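Triacylglycerol lipase (Rhizopus niveus, PDB 1LGY) hydrolyses the ester bonds of triglycerides and of their partial glycerides, with a strong preference for the 1 and 3 positions. Local coordinates at residues 171-176 against 195-200; 177-182 against 216-221; 201-206 against 249-254. One frame throughout, in Å; residues are numbered along the deposited sequence.

Interaction 1: 171-176 against 195-200; sequences SIFTVG and PFQRTV
Ile172 N donates to Pro195 O at 3.0 Å, the first rung between two parallel neighbours in the central sheet of this alpha/beta hydrolase. The ladder goes on with Gln197 N to Ile172 O (weak), Thr174 N to Gln197 O, Thr199 N to Thr174 O and Gly176 N to Thr199 O. Strands 171-175 and 196-200 run 10° apart, their axes 4.9 Å from each other, and belong to a beta-alpha-beta unit whose connecting helix is 183-192.

Water bridges the C-terminal end: it donates a hydrogen bond to Thr199 O at 2.7 Å and hydrogen-bonds to Thr174 OG1 at 2.8 Å. Thr199 O thus accepts from both the water and Gly176 N.

Among the apolar contacts, on the face of Ile172, Thr174 and Phe196, the Phe196 ring stands with CG anti to its backbone N (chi1 180°), which carries CD1 to 3.7 Å from Ile172 CG2; Thr174 CG2 meets the same ring at its edge, 3.8 Å from CE1. On the other face Gln197 lies alongside Phe173, its CG 3.8 Å from Phe173 CE2 and its amide plane turned 38° from the ring, while Val175 CG1 packs beside Thr199 CB at 3.9 Å. Thr199 OG1 bonds to Ser223 of strand 221-227.

Backbone bonds therefore fix the register, while the side chains form joint surfaces, that of Ile172 and Phe196 touched by helix 146-161, the other by helix 11-26; the water joins Thr174 OG1 to Thr199 O where Gly176 lies close to Asp204 and His257.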
loop_
_atom_site.group_PDB
_atom_site.type_symbol
_atom_site.label_atom_id
_atom_site.label_comp_id
_atom_site.label_asym_id
_atom_site.label_seq_id
_atom_site.Cartn_x
_atom_site.Cartn_y
_atom_site.Cartn_z
ATOM N N SER A 171 5.860 -7.060 6.589
ATOM C CA SER A 171 5.886 -5.614 6.623
ATOM C C SER A 171 4.900 -5.021 5.611
ATOM O O SER A 171 4.635 -5.691 4.627
ATOM C CB SER A 171 7.275 -5.206 6.312
ATOM O OG SER A 171 7.655 -4.513 7.471
ATOM N N ILE A 172 4.332 -3.817 5.727
ATOM C CA ILE A 172 3.356 -3.277 4.776
ATOM C C ILE A 172 3.753 -1.840 4.545
ATOM O O ILE A 172 3.953 -1.156 5.538
ATOM C CB ILE A 172 1.881 -3.179 5.283
ATOM C CG1 ILE A 172 1.284 -4.495 5.628
ATOM C CG2 ILE A 172 1.008 -2.673 4.130
ATOM C CD1 ILE A 172 0.030 -4.324 6.475
ATOM N N PHE A 173 3.809 -1.343 3.293
ATOM C CA PHE A 173 4.150 0.050 3.016
ATOM C C PHE A 173 3.198 0.669 2.031
ATOM O O PHE A 173 2.982 0.014 1.019
ATOM C CB PHE A 173 5.517 0.153 2.412
ATOM C CG PHE A 173 6.628 0.079 3.432
ATOM C CD1 PHE A 173 7.065 -1.157 3.916
ATOM C CD2 PHE A 173 7.266 1.243 3.833
ATOM C CE1 PHE A 173 8.154 -1.216 4.800
ATOM C CE2 PHE A 173 8.345 1.172 4.714
ATOM C CZ PHE A 173 8.787 -0.048 5.194
ATOM N N THR A 174 2.567 1.825 2.211
ATOM C CA THR A 174 1.796 2.367 1.100
ATOM C C THR A 174 2.098 3.834 0.849
ATOM O O THR A 174 2.456 4.561 1.757
ATOM C CB THR A 174 0.232 2.221 1.326
ATOM O OG1 THR A 174 -0.149 3.143 2.340
ATOM C CG2 THR A 174 -0.210 0.848 1.784
ATOM N N VAL A 175 2.044 4.326 -0.372
ATOM C CA VAL A 175 2.118 5.766 -0.602
ATOM C C VAL A 175 0.755 6.170 -1.199
ATOM O O VAL A 175 0.268 5.417 -1.998
ATOM C CB VAL A 175 3.259 6.190 -1.605
ATOM C CG1 VAL A 175 4.607 5.998 -0.971
ATOM C CG2 VAL A 175 3.232 5.365 -2.863
ATOM N N GLY A 176 0.052 7.256 -0.841
ATOM C CA GLY A 176 -1.223 7.641 -1.473
ATOM C C GLY A 176 -2.443 6.814 -1.061
ATOM O O GLY A 176 -3.526 6.993 -1.604
ATOM N N PRO A 195 4.263 -3.890 11.109
ATOM C CA PRO A 195 4.590 -2.512 10.746
ATOM C C PRO A 195 3.915 -2.050 9.479
ATOM O O PRO A 195 3.969 -2.666 8.425
ATOM C CB PRO A 195 6.063 -2.485 10.668
ATOM C CG PRO A 195 6.442 -3.917 10.565
ATOM C CD PRO A 195 5.451 -4.634 11.450
ATOM N N PHE A 196 3.188 -0.964 9.637
ATOM C CA PHE A 196 2.484 -0.327 8.548
ATOM C C PHE A 196 2.924 1.127 8.517
ATOM O O PHE A 196 2.766 1.859 9.489
ATOM C CB PHE A 196 1.016 -0.498 8.862
ATOM C CG PHE A 196 0.073 0.102 7.844
ATOM C CD1 PHE A 196 0.384 0.115 6.509
ATOM C CD2 PHE A 196 -1.123 0.649 8.282
ATOM C CE1 PHE A 196 -0.512 0.678 5.595
ATOM C CE2 PHE A 196 -2.008 1.205 7.394
ATOM C CZ PHE A 196 -1.697 1.218 6.057
ATOM N N GLN A 197 3.459 1.550 7.389
ATOM C CA GLN A 197 3.952 2.882 7.188
ATOM C C GLN A 197 3.138 3.570 6.101
ATOM O O GLN A 197 3.345 3.200 4.949
ATOM C CB GLN A 197 5.378 2.801 6.748
ATOM C CG GLN A 197 6.374 2.224 7.726
ATOM C CD GLN A 197 6.671 3.165 8.874
ATOM O OE1 GLN A 197 6.689 4.395 8.720
ATOM N NE2 GLN A 197 6.907 2.572 10.048
ATOM N N ARG A 198 2.249 4.559 6.379
ATOM C CA ARG A 198 1.502 5.253 5.368
ATOM C C ARG A 198 2.170 6.572 5.007
ATOM O O ARG A 198 2.086 7.518 5.793
ATOM C CB ARG A 198 0.083 5.624 5.798
ATOM C CG ARG A 198 -0.701 4.555 6.464
ATOM C CD ARG A 198 -2.066 5.022 6.843
ATOM N NE ARG A 198 -2.069 6.040 7.887
ATOM C CZ ARG A 198 -2.364 7.330 7.617
ATOM N NH1 ARG A 198 -2.648 7.714 6.362
ATOM N NH2 ARG A 198 -2.454 8.241 8.600
ATOM N N THR A 199 2.861 6.683 3.870
ATOM C CA THR A 199 3.377 7.969 3.435
ATOM C C THR A 199 2.272 8.677 2.669
ATOM O O THR A 199 1.498 8.027 1.966
ATOM C CB THR A 199 4.587 7.867 2.486
ATOM O OG1 THR A 199 5.683 7.321 3.194
ATOM C CG2 THR A 199 5.034 9.247 1.986
ATOM N N VAL A 200 2.145 9.998 2.870
ATOM C CA VAL A 200 1.258 10.859 2.086
ATOM C C VAL A 200 2.056 12.125 1.772
ATOM O O VAL A 200 2.760 12.687 2.600
ATOM C CB VAL A 200 -0.118 11.227 2.823
ATOM C CG1 VAL A 200 -0.137 10.638 4.202
ATOM C CG2 VAL A 200 -0.387 12.738 2.843
HETATM O O HOH W 1 -0.209 5.940 2.321
#

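Interaction 2: 177-182 against 216-221; sequences GPRVGN and FLHPGV
Gly181 O accepts from Leu217 N at 2.8 Å in a nearly straight bond (170° at the hydrogen), joining two irregular loops of the alpha/beta-hydrolase fold: one leads from strand 170-175 to helix 183-192, the other runs into strand 221-227. A water extends the link, accepting from Gly181 N at 2.8 Å and donating to Leu217 O at 2.6 Å, so Gly181 is tied to Leu217 through its O directly and through its N by way of the water.

Arg179, Phe216 and His218 carry the side-chain contact. With its CG anti to the carbonyl carbon (chi1 -60°) and the chain extended from there to NE, Arg179 passes across His218 at about a right angle. Arg179 CD meets Phe216 CB at 3.8 Å. Glu240 takes a salt bridge from Arg179 NE and a bond from His218 N, so one carboxylate ties both residues together. Val180 O sits at the edge of the Phe216 ring, 3.8 Å from CE2.

The imidazole of His218 is held by its NE2, bonded to Pro207 O, with Gly177 O at the ring edge 3.4 Å from CE1. Over its face stands Arg179 CG, a CH-pi contact 3.5 Å from the ring centroid and 7° off the normal.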
loop_
_atom_site.group_PDB
_atom_site.type_symbol
_atom_site.label_atom_id
_atom_site.label_comp_id
_atom_site.label_asym_id
_atom_site.label_seq_id
_atom_site.Cartn_x
_atom_site.Cartn_y
_atom_site.Cartn_z
ATOM N N GLY A 177 -2.343 5.933 -0.067
ATOM C CA GLY A 177 -3.422 5.040 0.298
ATOM C C GLY A 177 -4.690 5.710 0.815
ATOM O O GLY A 177 -4.627 6.553 1.696
ATOM N N PRO A 178 -5.868 5.355 0.301
ATOM C CA PRO A 178 -7.157 5.680 0.870
ATOM C C PRO A 178 -7.414 4.978 2.168
ATOM O O PRO A 178 -6.795 3.947 2.457
ATOM C CB PRO A 178 -8.165 5.263 -0.173
ATOM C CG PRO A 178 -7.498 4.144 -0.907
ATOM C CD PRO A 178 -6.071 4.691 -0.989
ATOM N N ARG A 179 -8.367 5.500 2.948
ATOM C CA ARG A 179 -8.805 4.748 4.131
ATOM C C ARG A 179 -9.570 3.511 3.678
ATOM O O ARG A 179 -10.147 3.439 2.575
ATOM C CB ARG A 179 -9.723 5.541 5.004
ATOM C CG ARG A 179 -9.054 6.769 5.484
ATOM C CD ARG A 179 -10.030 7.577 6.268
ATOM N NE ARG A 179 -9.347 8.592 7.031
ATOM C CZ ARG A 179 -9.426 9.867 6.700
ATOM N NH1 ARG A 179 -10.126 10.286 5.638
ATOM N NH2 ARG A 179 -8.843 10.767 7.473
ATOM N N VAL A 180 -9.528 2.506 4.558
ATOM C CA VAL A 180 -10.088 1.209 4.262
ATOM C C VAL A 180 -11.157 0.776 5.251
ATOM O O VAL A 180 -12.079 0.075 4.872
ATOM C CB VAL A 180 -8.935 0.207 4.243
ATOM C CG1 VAL A 180 -9.473 -1.167 3.900
ATOM C CG2 VAL A 180 -7.923 0.527 3.139
ATOM N N GLY A 181 -11.114 1.147 6.512
ATOM C CA GLY A 181 -12.084 0.551 7.420
ATOM C C GLY A 181 -12.500 1.493 8.509
ATOM O O GLY A 181 -11.956 2.568 8.632
ATOM N N ASN A 182 -13.471 1.020 9.287
ATOM C CA ASN A 182 -14.055 1.709 10.433
ATOM C C ASN A 182 -13.135 1.700 11.668
ATOM O O ASN A 182 -12.074 1.076 11.596
ATOM C CB ASN A 182 -15.394 1.018 10.713
ATOM C CG ASN A 182 -15.221 -0.333 11.398
ATOM O OD1 ASN A 182 -15.963 -0.689 12.308
ATOM N ND2 ASN A 182 -14.234 -1.141 11.039
ATOM N N PHE A 216 -14.789 6.312 8.606
ATOM C CA PHE A 216 -13.551 5.617 8.242
ATOM C C PHE A 216 -12.356 6.119 9.000
ATOM O O PHE A 216 -12.321 7.323 9.259
ATOM C CB PHE A 216 -13.295 5.797 6.765
ATOM C CG PHE A 216 -14.181 4.933 5.882
ATOM C CD1 PHE A 216 -15.442 5.376 5.486
ATOM C CD2 PHE A 216 -13.683 3.738 5.381
ATOM C CE1 PHE A 216 -16.180 4.620 4.574
ATOM C CE2 PHE A 216 -14.434 2.991 4.466
ATOM C CZ PHE A 216 -15.680 3.439 4.064
ATOM N N LEU A 217 -11.381 5.259 9.356
ATOM C CA LEU A 217 -10.187 5.685 10.110
ATOM C C LEU A 217 -8.946 4.912 9.672
ATOM O O LEU A 217 -9.063 3.743 9.333
ATOM C CB LEU A 217 -10.425 5.473 11.585
ATOM C CG LEU A 217 -9.321 5.929 12.563
ATOM C CD1 LEU A 217 -9.246 7.459 12.727
ATOM C CD2 LEU A 217 -9.620 5.277 13.866
ATOM N N HIS A 218 -7.791 5.567 9.614
ATOM C CA HIS A 218 -6.548 4.989 9.141
ATOM C C HIS A 218 -5.708 4.455 10.301
ATOM O O HIS A 218 -5.511 5.223 11.237
ATOM C CB HIS A 218 -5.615 5.980 8.511
ATOM C CG HIS A 218 -5.674 6.351 7.048
ATOM N ND1 HIS A 218 -5.534 5.580 6.012
ATOM C CD2 HIS A 218 -5.756 7.644 6.600
ATOM C CE1 HIS A 218 -5.514 6.345 4.956
ATOM N NE2 HIS A 218 -5.645 7.590 5.327
ATOM N N PRO A 219 -5.155 3.228 10.321
ATOM C CA PRO A 219 -4.156 2.765 11.277
ATOM C C PRO A 219 -2.779 3.090 10.721
ATOM O O PRO A 219 -2.682 3.741 9.667
ATOM C CB PRO A 219 -4.448 1.301 11.365
ATOM C CG PRO A 219 -4.653 0.997 9.906
ATOM C CD PRO A 219 -5.626 2.101 9.526
ATOM N N GLY A 220 -1.711 2.612 11.372
ATOM C CA GLY A 220 -0.362 2.767 10.805
ATOM C C GLY A 220 0.262 4.119 11.007
ATOM O O GLY A 220 -0.491 5.056 11.288
ATOM N N VAL A 221 1.605 4.273 10.867
ATOM C CA VAL A 221 2.199 5.569 11.157
ATOM C C VAL A 221 2.503 6.357 9.929
ATOM O O VAL A 221 3.102 5.954 8.962
ATOM C CB VAL A 221 3.499 5.484 12.115
ATOM C CG1 VAL A 221 3.817 4.041 12.420
ATOM C CG2 VAL A 221 4.659 6.296 11.566
HETATM O O HOH W 2 -8.589 2.204 7.296
#

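Interaction 3: 201-206 against 249-254; sequences HKRDIV and VPFTSI
The acid of the Ser145-His257-Asp204 catalytic triad sits in this contact, where the loop after strand 196-201 is pinned to the segment just ahead of His257. Ser253 does the pinning through its backbone: Ser253 N donates to Arg203 O at 2.9 Å and Ser253 O accepts from Ile205 N at 3.2 Å, bracketing Asp204. Both donors lie well above the carbonyl planes they address.

Asp204 closes a type II' beta turn that starts at His201 and forms an Asx turn, OD1 accepting from Val206 N at 3.3 Å, 53° above the carboxylate plane. Its OD2 takes bonds from His257 ND1 and Tyr260 OH, so both oxygens have partners, which would limit the rotation of the group.

Ile205 packs against Thr252 and Ile254. Ile205 CD1 reaches Ile254 CB at 3.8 Å, and Ile205 CG2 presses on Thr252 CG2 at 3.4 Å, tighter than usual for two methyl groups; Thr252 OG1, buried here, has no polar partner in the model.

Arg203, extended from CG to NE, lays one guanidinium face over Phe251 CB. Arg203 NH1 donates to Phe251 O at 2.7 Å on a lone pair in the carbonyl plane, although that oxygen lies 33° out of the guanidinium plane.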
loop_
_atom_site.group_PDB
_atom_site.type_symbol
_atom_site.label_atom_id
_atom_site.label_comp_id
_atom_site.label_asym_id
_atom_site.label_seq_id
_atom_site.Cartn_x
_atom_site.Cartn_y
_atom_site.Cartn_z
ATOM N N HIS A 201 1.907 12.558 0.515
ATOM C CA HIS A 201 2.638 13.666 -0.032
ATOM C C HIS A 201 1.804 14.908 -0.140
ATOM O O HIS A 201 0.846 15.034 -0.909
ATOM C CB HIS A 201 3.153 13.228 -1.381
ATOM C CG HIS A 201 3.730 14.291 -2.262
ATOM N ND1 HIS A 201 4.923 14.840 -2.203
ATOM C CD2 HIS A 201 3.043 14.852 -3.299
ATOM C CE1 HIS A 201 4.973 15.713 -3.175
ATOM N NE2 HIS A 201 3.835 15.710 -3.824
ATOM N N LYS A 202 2.306 15.835 0.665
ATOM C CA LYS A 202 1.765 17.165 0.775
ATOM C C LYS A 202 0.221 17.138 0.840
ATOM O O LYS A 202 -0.380 16.477 1.699
ATOM C CB LYS A 202 2.342 17.994 -0.431
ATOM C CG LYS A 202 3.851 17.857 -0.696
ATOM C CD LYS A 202 4.612 18.953 -1.483
ATOM C CE LYS A 202 4.084 19.246 -2.894
ATOM N NZ LYS A 202 5.034 19.976 -3.741
ATOM N N ARG A 203 -0.429 17.784 -0.125
ATOM C CA ARG A 203 -1.864 17.908 -0.181
ATOM C C ARG A 203 -2.640 16.814 -0.919
ATOM O O ARG A 203 -3.832 16.986 -1.161
ATOM C CB ARG A 203 -2.112 19.304 -0.765
ATOM C CG ARG A 203 -1.537 20.436 0.095
ATOM C CD ARG A 203 -1.837 21.774 -0.566
ATOM N NE ARG A 203 -1.482 22.951 0.219
ATOM C CZ ARG A 203 -1.996 23.209 1.440
ATOM N NH1 ARG A 203 -2.858 22.380 2.016
ATOM N NH2 ARG A 203 -1.744 24.353 2.095
ATOM N N ASP A 204 -2.028 15.668 -1.274
ATOM C CA ASP A 204 -2.684 14.511 -1.901
ATOM C C ASP A 204 -4.023 14.245 -1.220
ATOM O O ASP A 204 -4.036 14.128 0.002
ATOM C CB ASP A 204 -1.765 13.268 -1.774
ATOM C CG ASP A 204 -2.176 11.982 -2.482
ATOM O OD1 ASP A 204 -3.210 11.946 -3.119
ATOM O OD2 ASP A 204 -1.462 10.988 -2.429
ATOM N N ILE A 205 -5.100 14.250 -2.033
ATOM C CA ILE A 205 -6.491 14.048 -1.652
ATOM C C ILE A 205 -6.783 12.661 -1.103
ATOM O O ILE A 205 -7.639 12.519 -0.217
ATOM C CB ILE A 205 -7.596 14.047 -2.763
ATOM C CG1 ILE A 205 -7.233 14.936 -3.854
ATOM C CG2 ILE A 205 -8.960 14.465 -2.165
ATOM C CD1 ILE A 205 -8.405 15.260 -4.808
ATOM N N VAL A 206 -6.200 11.659 -1.791
ATOM C CA VAL A 206 -6.630 10.282 -1.608
ATOM C C VAL A 206 -6.482 9.722 -0.207
ATOM O O VAL A 206 -7.441 9.048 0.178
ATOM C CB VAL A 206 -5.913 9.403 -2.664
ATOM C CG1 VAL A 206 -6.467 7.973 -2.650
ATOM C CG2 VAL A 206 -6.163 9.977 -4.071
ATOM N N VAL A 249 -6.295 19.783 5.101
ATOM C CA VAL A 249 -7.666 19.677 4.597
ATOM C C VAL A 249 -8.459 20.955 4.875
ATOM O O VAL A 249 -8.231 21.506 5.958
ATOM C CB VAL A 249 -8.229 18.414 5.297
ATOM C CG1 VAL A 249 -9.765 18.342 5.320
ATOM C CG2 VAL A 249 -7.699 17.218 4.505
ATOM N N PRO A 250 -9.359 21.561 4.053
ATOM C CA PRO A 250 -9.790 21.144 2.724
ATOM C C PRO A 250 -8.892 21.513 1.552
ATOM O O PRO A 250 -9.284 21.273 0.416
ATOM C CB PRO A 250 -11.168 21.748 2.582
ATOM C CG PRO A 250 -11.513 22.178 3.963
ATOM C CD PRO A 250 -10.198 22.685 4.463
ATOM N N PHE A 251 -7.687 22.061 1.796
ATOM C CA PHE A 251 -6.775 22.528 0.744
ATOM C C PHE A 251 -5.995 21.288 0.343
ATOM O O PHE A 251 -4.868 21.004 0.785
ATOM C CB PHE A 251 -5.825 23.624 1.291
ATOM C CG PHE A 251 -6.470 24.506 2.362
ATOM C CD1 PHE A 251 -7.763 25.038 2.181
ATOM C CD2 PHE A 251 -5.784 24.708 3.571
ATOM C CE1 PHE A 251 -8.357 25.750 3.219
ATOM C CE2 PHE A 251 -6.398 25.429 4.604
ATOM C CZ PHE A 251 -7.683 25.946 4.430
ATOM N N THR A 252 -6.707 20.587 -0.549
ATOM C CA THR A 252 -6.363 19.250 -0.997
ATOM C C THR A 252 -6.284 19.252 -2.529
ATOM O O THR A 252 -6.911 20.093 -3.186
ATOM C CB THR A 252 -7.481 18.404 -0.315
ATOM O OG1 THR A 252 -6.883 17.599 0.701
ATOM C CG2 THR A 252 -8.264 17.632 -1.300
ATOM N N SER A 253 -5.552 18.262 -3.101
ATOM C CA SER A 253 -5.184 18.244 -4.509
ATOM C C SER A 253 -4.945 16.876 -5.097
ATOM O O SER A 253 -4.250 16.078 -4.492
ATOM C CB SER A 253 -3.903 19.074 -4.697
ATOM O OG SER A 253 -3.396 18.944 -6.016
ATOM N N ILE A 254 -5.436 16.548 -6.282
ATOM C CA ILE A 254 -5.159 15.227 -6.831
ATOM C C ILE A 254 -3.795 15.182 -7.459
ATOM O O ILE A 254 -3.214 14.112 -7.649
ATOM C CB ILE A 254 -6.249 14.828 -7.877
ATOM C CG1 ILE A 254 -6.024 13.400 -8.333
ATOM C CG2 ILE A 254 -6.248 15.800 -9.044
ATOM C CD1 ILE A 254 -6.411 12.329 -7.294
#

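Interactions 1 and 3 follow one another along the chain, while interaction 2 crosses both. Interactions 1 and 2, about 11 Å apart between centres, meet where strand 196-200 pairs with the start of strand 221-227: Phe196 O lies 3.0 Å from Val221 N, and Arg198 packs on His218 and Pro219. Interaction 3 lies about 17 Å from interaction 1 and 16 Å from interaction 2 between centres, yet touches both through Val206 CG1, which is 3.3 Å from Gly176 O and 3.7 Å from Pro178 CD. Gly176 CA also comes within 3.5 Å of Asp204 OD2. The end of strand 171-175 thus borders the triad acid, and Pro178 approaches Ser145 to about 5 Å between side chains.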